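Peptide/nickel transport system substrate-binding protein (Listeria monocytogenes serotype 1/2a, PDB 5KZT) binds peptides and probably delivers them to a membrane transporter for uptake into the cell. Local coordinates at residues K180-Q183 / N187-F190; S270-I275 / S433-L438; N319-E324 / V489-L494. All coordinates share one frame; numbering follows the deposited sequence. Where two conformers were deposited one is given.

Contact 1: residues K180-Q183 / N187-F190; sequences KYAQ and NMLF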
loop_
_atom_site.group_PDB
_atom_site.type_symbol
_atom_site.label_atom_id
_atom_site.label_comp_id
_atom_site.label_asym_id
_atom_site.label_seq_id
_atom_site.Cartn_x
_atom_site.Cartn_y
_atom_site.Cartn_z
ATOM N N LYS A 180 1.670 16.010 18.287
ATOM C CA LYS A 180 2.534 14.854 18.565
ATOM C C LYS A 180 1.806 13.488 18.497
ATOM O O LYS A 180 2.433 12.439 18.674
ATOM C CB LYS A 180 3.252 15.025 19.908
ATOM C CG LYS A 180 4.278 16.165 19.945
ATOM C CD LYS A 180 5.487 15.962 19.022
ATOM C CE LYS A 180 6.420 14.816 19.456
ATOM N NZ LYS A 180 7.128 14.141 18.319
ATOM N N TYR A 181 0.498 13.482 18.221
ATOM C CA TYR A 181 -0.240 12.218 18.146
ATOM C C TYR A 181 0.422 11.249 17.160
ATOM O O TYR A 181 0.730 11.626 16.030
ATOM C CB TYR A 181 -1.708 12.417 17.755
ATOM C CG TYR A 181 -2.365 11.070 17.525
ATOM C CD1 TYR A 181 -2.515 10.172 18.583
ATOM C CD2 TYR A 181 -2.742 10.652 16.252
ATOM C CE1 TYR A 181 -3.064 8.922 18.398
ATOM C CE2 TYR A 181 -3.306 9.396 16.058
ATOM C CZ TYR A 181 -3.461 8.540 17.136
ATOM O OH TYR A 181 -3.981 7.287 16.969
ATOM N N ALA A 182 0.640 10.011 17.603
ATOM C CA ALA A 182 1.260 8.937 16.796
ATOM C C ALA A 182 2.680 9.215 16.278
ATOM O O ALA A 182 3.155 8.556 15.356
ATOM C CB ALA A 182 0.337 8.525 15.655
ATOM N N GLN A 183 3.385 10.154 16.889
ATOM C CA GLN A 183 4.752 10.457 16.459
ATOM C C GLN A 183 5.753 9.506 17.086
ATOM O O GLN A 183 6.905 9.488 16.685
ATOM C CB GLN A 183 5.097 11.909 16.769
ATOM C CG GLN A 183 4.260 12.922 15.982
ATOM C CD GLN A 183 4.483 12.898 14.474
ATOM O OE1 GLN A 183 3.605 13.269 13.709
ATOM N NE2 GLN A 183 5.669 12.500 14.042
ATOM N N ASN A 187 2.811 7.972 22.164
ATOM C CA ASN A 187 1.702 8.809 21.693
ATOM C C ASN A 187 0.676 8.074 20.822
ATOM O O ASN A 187 0.006 8.681 19.993
ATOM C CB ASN A 187 2.272 10.033 20.973
ATOM C CG ASN A 187 2.935 10.995 21.934
ATOM O OD1 ASN A 187 3.541 10.587 22.925
ATOM N ND2 ASN A 187 2.796 12.277 21.670
ATOM N N MET A 188 0.550 6.771 21.054
ATOM C CA MET A 188 -0.459 5.931 20.444
ATOM C C MET A 188 -1.237 5.190 21.528
ATOM O O MET A 188 -0.702 4.922 22.611
ATOM C CB MET A 188 0.208 4.887 19.541
ATOM C CG MET A 188 1.080 5.443 18.431
ATOM S SD MET A 188 2.043 4.159 17.598
ATOM C CE MET A 188 0.679 3.309 16.795
ATOM N N LEU A 189 -2.497 4.880 21.227
ATOM C CA LEU A 189 -3.323 3.938 21.998
ATOM C C LEU A 189 -3.684 2.714 21.160
ATOM O O LEU A 189 -3.886 2.809 19.952
ATOM C CB LEU A 189 -4.636 4.573 22.470
ATOM C CG LEU A 189 -4.779 5.324 23.786
ATOM C CD1 LEU A 189 -6.265 5.563 24.057
ATOM C CD2 LEU A 189 -4.106 4.616 24.960
ATOM N N PHE A 190 -3.820 1.577 21.828
ATOM C CA PHE A 190 -3.922 0.282 21.168
ATOM C C PHE A 190 -5.228 -0.420 21.531
ATOM O O PHE A 190 -5.677 -0.373 22.679
ATOM C CB PHE A 190 -2.709 -0.582 21.557
ATOM C CG PHE A 190 -1.414 0.172 21.508
ATOM C CD1 PHE A 190 -0.941 0.689 20.293
ATOM C CD2 PHE A 190 -0.689 0.438 22.674
ATOM C CE1 PHE A 190 0.258 1.418 20.246
ATOM C CE2 PHE A 190 0.496 1.169 22.635
ATOM C CZ PHE A 190 0.969 1.664 21.425
HETATM O O HOH W 1 -4.162 5.569 18.836
#
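Ala-182 and Asn-187, whose CA atoms lie 4.9 Å apart, bring together a type II beta turn spanning Lys-180 to Gln-183 and the irregular chain of residues 187-190, the two segments being separated by three residues. The turn closes through Gln-183 N to Lys-180 O, and Ala-182 takes its positive-phi position (phi 60°). The backbone bond between the segments runs from Ala-182 N to Asn-187 O, 2.8 Å long; the donor stands above the plane of that carbonyl, 42° out of it. The Asn-187 side chain reaches back to the turn: its CG is anti to its own carbonyl carbon (chi1 -70°), which carries ND2 to Lys-180 O at 3.0 Å, a weak, bent bond. Lys-180 O therefore accepts both from the turn's own Gln-183 N and from this amide, while Lys-180 CB lies against ND2. Tyr-181 sends its ring along the 187-190 chain, with CD1 obliquely placed 3.3 Å from Asn-187 O. Ala-182 CB rests over one face of that ring, near its rim, and Met-188 CG packs against Ala-182 CA at 3.9 Å. A water in the plane of the tyrosine ring bridges the two chains: it lies a short 2.5 Å from Tyr-181 OH and accepts from Leu-189 N. All this lies in the loop between helix 171-177 and strand 194-197. Tyr-181 and Leu-189 rest on Phe-173 of that helix, Met-188 and Phe-190 touch Leu-196 of the strand, and Leu-189 O is bonded by Asn-46 ND2.

Contact 2: residues S270-I275 / S433-L438; sequences SSTFYI and STFLDL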
loop_
_atom_site.group_PDB
_atom_site.type_symbol
_atom_site.label_atom_id
_atom_site.label_comp_id
_atom_site.label_asym_id
_atom_site.label_seq_id
_atom_site.Cartn_x
_atom_site.Cartn_y
_atom_site.Cartn_z
ATOM N N SER A 270 0.780 -9.636 -5.041
ATOM C CA SER A 270 -0.232 -9.025 -5.950
ATOM C C SER A 270 -0.093 -7.493 -6.058
ATOM O O SER A 270 -1.086 -6.774 -6.157
ATOM C CB SER A 270 -1.666 -9.390 -5.524
ATOM O OG SER A 270 -1.888 -10.789 -5.602
ATOM N N SER A 271 1.154 -7.037 -6.066
ATOM C CA SER A 271 1.493 -5.627 -6.092
ATOM C C SER A 271 2.183 -5.335 -7.408
ATOM O O SER A 271 2.838 -6.221 -7.982
ATOM C CB SER A 271 2.396 -5.302 -4.909
ATOM O OG SER A 271 1.680 -5.526 -3.703
ATOM N N THR A 272 2.014 -4.104 -7.890
ATOM C CA THR A 272 2.614 -3.661 -9.139
ATOM C C THR A 272 3.554 -2.492 -8.861
ATOM O O THR A 272 3.173 -1.536 -8.169
ATOM C CB THR A 272 1.525 -3.202 -10.106
ATOM O OG1 THR A 272 0.633 -4.302 -10.341
ATOM C CG2 THR A 272 2.135 -2.716 -11.431
ATOM N N PHE A 273 4.775 -2.590 -9.386
ATOM C CA PHE A 273 5.745 -1.516 -9.336
ATOM C C PHE A 273 5.790 -0.857 -10.705
ATOM O O PHE A 273 5.760 -1.537 -11.735
ATOM C CB PHE A 273 7.116 -2.038 -8.910
ATOM C CG PHE A 273 7.309 -2.020 -7.424
ATOM C CD1 PHE A 273 6.699 -2.980 -6.629
ATOM C CD2 PHE A 273 8.015 -0.999 -6.819
ATOM C CE1 PHE A 273 6.843 -2.956 -5.249
ATOM C CE2 PHE A 273 8.175 -0.976 -5.446
ATOM C CZ PHE A 273 7.584 -1.948 -4.658
ATOM N N TYR A 274 5.795 0.470 -10.705
ATOM C CA TYR A 274 5.644 1.221 -11.926
ATOM C C TYR A 274 6.440 2.491 -11.833
ATOM O O TYR A 274 6.714 2.987 -10.740
ATOM C CB TYR A 274 4.178 1.529 -12.223
ATOM C CG TYR A 274 3.402 2.144 -11.075
ATOM C CD1 TYR A 274 2.751 1.328 -10.156
ATOM C CD2 TYR A 274 3.312 3.529 -10.908
ATOM C CE1 TYR A 274 2.030 1.851 -9.101
ATOM C CE2 TYR A 274 2.588 4.071 -9.842
ATOM C CZ TYR A 274 1.948 3.220 -8.948
ATOM O OH TYR A 274 1.232 3.696 -7.881
ATOM N N ILE A 275 6.775 3.012 -13.004
ATOM C CA ILE A 275 7.399 4.320 -13.134
ATOM C C ILE A 275 6.296 5.379 -13.104
ATOM O O ILE A 275 5.358 5.321 -13.915
ATOM C CB ILE A 275 8.171 4.464 -14.468
ATOM C CG1 ILE A 275 9.185 3.334 -14.666
ATOM C CG2 ILE A 275 8.844 5.835 -14.550
ATOM C CD1 ILE A 275 10.341 3.335 -13.706
ATOM N N SER A 433 -10.504 -1.251 -9.101
ATOM C CA SER A 433 -10.549 0.140 -8.655
ATOM C C SER A 433 -9.502 0.500 -7.613
ATOM O O SER A 433 -9.069 1.652 -7.567
ATOM C CB SER A 433 -11.948 0.513 -8.148
ATOM O OG SER A 433 -12.308 -0.229 -6.990
ATOM N N THR A 434 -9.077 -0.451 -6.780
ATOM C CA THR A 434 -8.001 -0.159 -5.838
ATOM C C THR A 434 -6.748 0.392 -6.553
ATOM O O THR A 434 -6.083 1.288 -6.032
ATOM C CB THR A 434 -7.655 -1.347 -4.911
ATOM O OG1 THR A 434 -6.756 -0.893 -3.877
ATOM C CG2 THR A 434 -7.046 -2.532 -5.671
ATOM N N PHE A 435 -6.470 -0.100 -7.761
ATOM C CA PHE A 435 -5.377 0.421 -8.598
ATOM C C PHE A 435 -5.798 1.611 -9.471
ATOM O O PHE A 435 -5.108 2.644 -9.528
ATOM C CB PHE A 435 -4.837 -0.693 -9.506
ATOM C CG PHE A 435 -4.129 -1.802 -8.752
ATOM C CD1 PHE A 435 -2.768 -1.721 -8.504
ATOM C CD2 PHE A 435 -4.826 -2.918 -8.297
ATOM C CE1 PHE A 435 -2.123 -2.730 -7.799
ATOM C CE2 PHE A 435 -4.190 -3.914 -7.579
ATOM C CZ PHE A 435 -2.830 -3.811 -7.330
ATOM N N LEU A 436 -6.919 1.467 -10.153
ATOM C CA LEU A 436 -7.296 2.452 -11.173
ATOM C C LEU A 436 -7.642 3.820 -10.579
ATOM O O LEU A 436 -7.318 4.849 -11.173
ATOM C CB LEU A 436 -8.450 1.922 -12.022
ATOM C CG LEU A 436 -8.212 0.613 -12.804
ATOM C CD1 LEU A 436 -9.528 0.027 -13.297
ATOM C CD2 LEU A 436 -7.268 0.829 -13.965
ATOM N N ASP A 437 -8.266 3.828 -9.399
ATOM C CA ASP A 437 -8.660 5.063 -8.751
ATOM C C ASP A 437 -7.507 6.000 -8.381
ATOM O O ASP A 437 -7.725 7.188 -8.163
ATOM C CB ASP A 437 -9.448 4.770 -7.480
ATOM C CG ASP A 437 -10.838 4.264 -7.751
ATOM O OD1 ASP A 437 -11.302 4.236 -8.916
ATOM O OD2 ASP A 437 -11.488 3.886 -6.770
ATOM N N LEU A 438 -6.286 5.480 -8.321
ATOM C CA LEU A 438 -5.134 6.323 -8.019
ATOM C C LEU A 438 -4.945 7.505 -8.976
ATOM O O LEU A 438 -4.483 8.568 -8.567
ATOM C CB LEU A 438 -3.860 5.475 -8.059
ATOM C CG LEU A 438 -3.789 4.275 -7.110
ATOM C CD1 LEU A 438 -2.483 3.503 -7.319
ATOM C CD2 LEU A 438 -3.952 4.673 -5.657
#
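Phe-435 of helix 433-436 points at the strand of residues 270-275 and meets both Ser-270 and Thr-272. The nearest backbones, at Thr-272 and Phe-435, stay 9.0 Å apart from CA to CA, so on the helix side only side chains bridge the gap. Phe-435 CZ meets Ser-270 O at 3.6 Å, with the oxygen at the ring edge and near the ring plane. This carbonyl is buried without a polar partner in the model; the ring edge and Pro-323 both lie against it, although Ser-270 as a whole is partly exposed. Thr-272 OG1 stands 4.1 Å from Phe-435 CE1, in an oblique approach; its hydrogen bond goes instead to Leu-321 O. The other end is sparser, a single touch joining Tyr-274 OH to Leu-438 CD1 at 3.8 Å. Tyr-274 makes it with CG held between its backbone N and carbonyl carbon (chi1 51°). Ser-271 turns from the helix and, in the conformer given, bonds through OG to an acidic side chain of the bound peptide. Trp-425 of the adjacent strand 420-425 meets Phe-435 edge-to-face and touches both Tyr-274 and Leu-438, while Pro-323 from a loop packs on Thr-272 and Phe-435.

Contact 3: residues N319-E324 / V489-L494; sequences NNLVPE and VAIQPL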
loop_
_atom_site.group_PDB
_atom_site.type_symbol
_atom_site.label_atom_id
_atom_site.label_comp_id
_atom_site.label_asym_id
_atom_site.label_seq_id
_atom_site.Cartn_x
_atom_site.Cartn_y
_atom_site.Cartn_z
ATOM N N ASN A 319 2.924 -5.699 -17.683
ATOM C CA ASN A 319 2.449 -4.875 -18.801
ATOM C C ASN A 319 1.014 -4.399 -18.553
ATOM O O ASN A 319 0.253 -4.088 -19.489
ATOM C CB ASN A 319 2.540 -5.682 -20.079
ATOM C CG ASN A 319 3.954 -6.129 -20.379
ATOM O OD1 ASN A 319 4.258 -7.318 -20.358
ATOM N ND2 ASN A 319 4.820 -5.191 -20.645
ATOM N N ASN A 320 0.653 -4.379 -17.267
ATOM C CA ASN A 320 -0.617 -3.914 -16.756
ATOM C C ASN A 320 -0.375 -3.293 -15.381
ATOM O O ASN A 320 0.506 -3.731 -14.616
ATOM C CB ASN A 320 -1.599 -5.056 -16.562
ATOM C CG ASN A 320 -1.902 -5.802 -17.842
ATOM O OD1 ASN A 320 -1.143 -6.678 -18.243
ATOM N ND2 ASN A 320 -3.011 -5.452 -18.487
ATOM N N LEU A 321 -1.185 -2.305 -15.045
ATOM C CA LEU A 321 -1.242 -1.773 -13.694
ATOM C C LEU A 321 -1.857 -2.781 -12.733
ATOM O O LEU A 321 -1.346 -2.994 -11.620
ATOM C CB LEU A 321 -2.060 -0.483 -13.672
ATOM C CG LEU A 321 -2.340 0.086 -12.298
ATOM C CD1 LEU A 321 -1.046 0.337 -11.540
ATOM C CD2 LEU A 321 -3.187 1.346 -12.431
ATOM N N VAL A 322 -2.966 -3.384 -13.155
ATOM C CA VAL A 322 -3.653 -4.395 -12.364
ATOM C C VAL A 322 -2.845 -5.693 -12.476
ATOM O O VAL A 322 -2.476 -6.086 -13.567
ATOM C CB VAL A 322 -5.111 -4.594 -12.825
ATOM C CG1 VAL A 322 -5.762 -5.775 -12.104
ATOM C CG2 VAL A 322 -5.912 -3.304 -12.627
ATOM N N PRO A 323 -2.504 -6.317 -11.336
ATOM C CA PRO A 323 -1.683 -7.517 -11.375
ATOM C C PRO A 323 -2.451 -8.744 -11.880
ATOM O O PRO A 323 -3.661 -8.829 -11.692
ATOM C CB PRO A 323 -1.233 -7.687 -9.923
ATOM C CG PRO A 323 -2.287 -7.008 -9.137
ATOM C CD PRO A 323 -2.697 -5.838 -9.959
ATOM N N GLU A 324 -1.735 -9.657 -12.537
ATOM C CA GLU A 324 -2.331 -10.919 -12.997
ATOM C C GLU A 324 -2.694 -11.758 -11.792
ATOM O O GLU A 324 -2.008 -11.715 -10.788
ATOM C CB GLU A 324 -1.359 -11.727 -13.827
ATOM C CG GLU A 324 -0.917 -11.086 -15.120
ATOM C CD GLU A 324 -0.075 -12.045 -15.916
ATOM O OE1 GLU A 324 -0.637 -12.740 -16.799
ATOM O OE2 GLU A 324 1.134 -12.143 -15.611
ATOM N N VAL A 489 0.129 7.011 -21.586
ATOM C CA VAL A 489 1.424 6.735 -20.937
ATOM C C VAL A 489 1.563 7.535 -19.616
ATOM O O VAL A 489 2.576 8.200 -19.371
ATOM C CB VAL A 489 2.622 7.042 -21.877
ATOM C CG1 VAL A 489 3.847 6.252 -21.440
ATOM C CG2 VAL A 489 2.300 6.734 -23.339
ATOM N N ALA A 490 0.519 7.497 -18.784
ATOM C CA ALA A 490 0.520 8.199 -17.481
ATOM C C ALA A 490 1.611 7.640 -16.565
ATOM O O ALA A 490 2.247 8.386 -15.802
ATOM C CB ALA A 490 -0.837 8.030 -16.807
ATOM N N ILE A 491 1.758 6.317 -16.623
ATOM C CA ILE A 491 2.766 5.547 -15.852
ATOM C C ILE A 491 3.270 4.402 -16.704
ATOM O O ILE A 491 2.712 4.138 -17.762
ATOM C CB ILE A 491 2.160 4.927 -14.588
ATOM C CG1 ILE A 491 0.993 3.993 -14.930
ATOM C CG2 ILE A 491 1.712 6.018 -13.633
ATOM C CD1 ILE A 491 0.606 3.098 -13.799
ATOM N N GLN A 492 4.301 3.709 -16.239
ATOM C CA GLN A 492 4.794 2.503 -16.914
ATOM C C GLN A 492 4.965 1.368 -15.913
ATOM O O GLN A 492 5.946 1.335 -15.177
ATOM C CB GLN A 492 6.117 2.765 -17.660
ATOM C CG GLN A 492 6.793 1.535 -18.302
ATOM C CD GLN A 492 5.914 0.758 -19.289
ATOM O OE1 GLN A 492 4.739 0.522 -19.031
ATOM N NE2 GLN A 492 6.494 0.349 -20.429
ATOM N N PRO A 493 4.012 0.421 -15.888
ATOM C CA PRO A 493 4.239 -0.811 -15.129
ATOM C C PRO A 493 5.570 -1.485 -15.496
ATOM O O PRO A 493 5.907 -1.583 -16.674
ATOM C CB PRO A 493 3.046 -1.669 -15.505
ATOM C CG PRO A 493 1.961 -0.656 -15.734
ATOM C CD PRO A 493 2.653 0.466 -16.449
ATOM N N LEU A 494 6.304 -1.927 -14.478
ATOM C CA LEU A 494 7.609 -2.541 -14.673
ATOM C C LEU A 494 7.564 -4.001 -14.265
ATOM O O LEU A 494 7.931 -4.855 -15.060
ATOM C CB LEU A 494 8.684 -1.791 -13.880
ATOM C CG LEU A 494 9.815 -1.225 -14.738
ATOM C CD1 LEU A 494 10.666 -0.239 -13.963
ATOM C CD2 LEU A 494 10.667 -2.359 -15.309
#
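Pro-493 presses the CB-CG side of its ring on the peptide group that joins Asn-320 to Leu-321. Its CB is 3.4 Å from Asn-320 O. Its CG lies 3.6 Å from Leu-321 N. Next to it, Leu-321 CD1 meets Ile-491 CD1 at 3.9 Å, methyl against methyl, the two side chains crossing at about a right angle. Leu-321 brings its branch there with CG anti to the backbone N (chi1 173°), and Ile-491 reaches it with CG1 in the crowded position (chi1 59°). The second shell comes largely from helix 471-487. Leu-484 packs on Leu-321, and Leu-485 on both Ile-491 and Pro-493. Glu-481 grips the loop with its carboxylate: OE1 accepts from Val-322 N and, weakly, from Leu-321 N, while OE2 takes Asn-320 ND2, which also donates to Gly-341 O. On the strand side, Gln-492 and Leu-494 pair through their backbones with Ile-275 and Phe-273 of the antiparallel strand 264-277, which places Pro-493 between two paired residues. A loop and a helix packed in this way on a strand of a mixed sheet fit the alpha/beta architecture of the periplasmic-binding-protein fold, to which this solute-binding family belongs.

Contacts 2 and 3 form one continuous region, their centres only 7 Å apart. Strands 264-277 and 491-503 are neighbours in the same mixed sheet, joined here by Phe-273 O and Leu-494 N at 2.8 Å. The 319-324 loop adds a second tie, a probable hydrogen bond of 2.7 Å between Thr-272 OG1 and Leu-321 O, with Pro-323 CG packing on Ser-270 O beside it. Along the chain their segments alternate. The bound peptide touches this region at contact 2, where Phe-273 packs on one of its acidic side chains. Contact 1 is local and stands apart, its centre 30 Å from that of contact 2 and 36 Å from that of contact 3, on the opposite side of the chain's centre from contact 3.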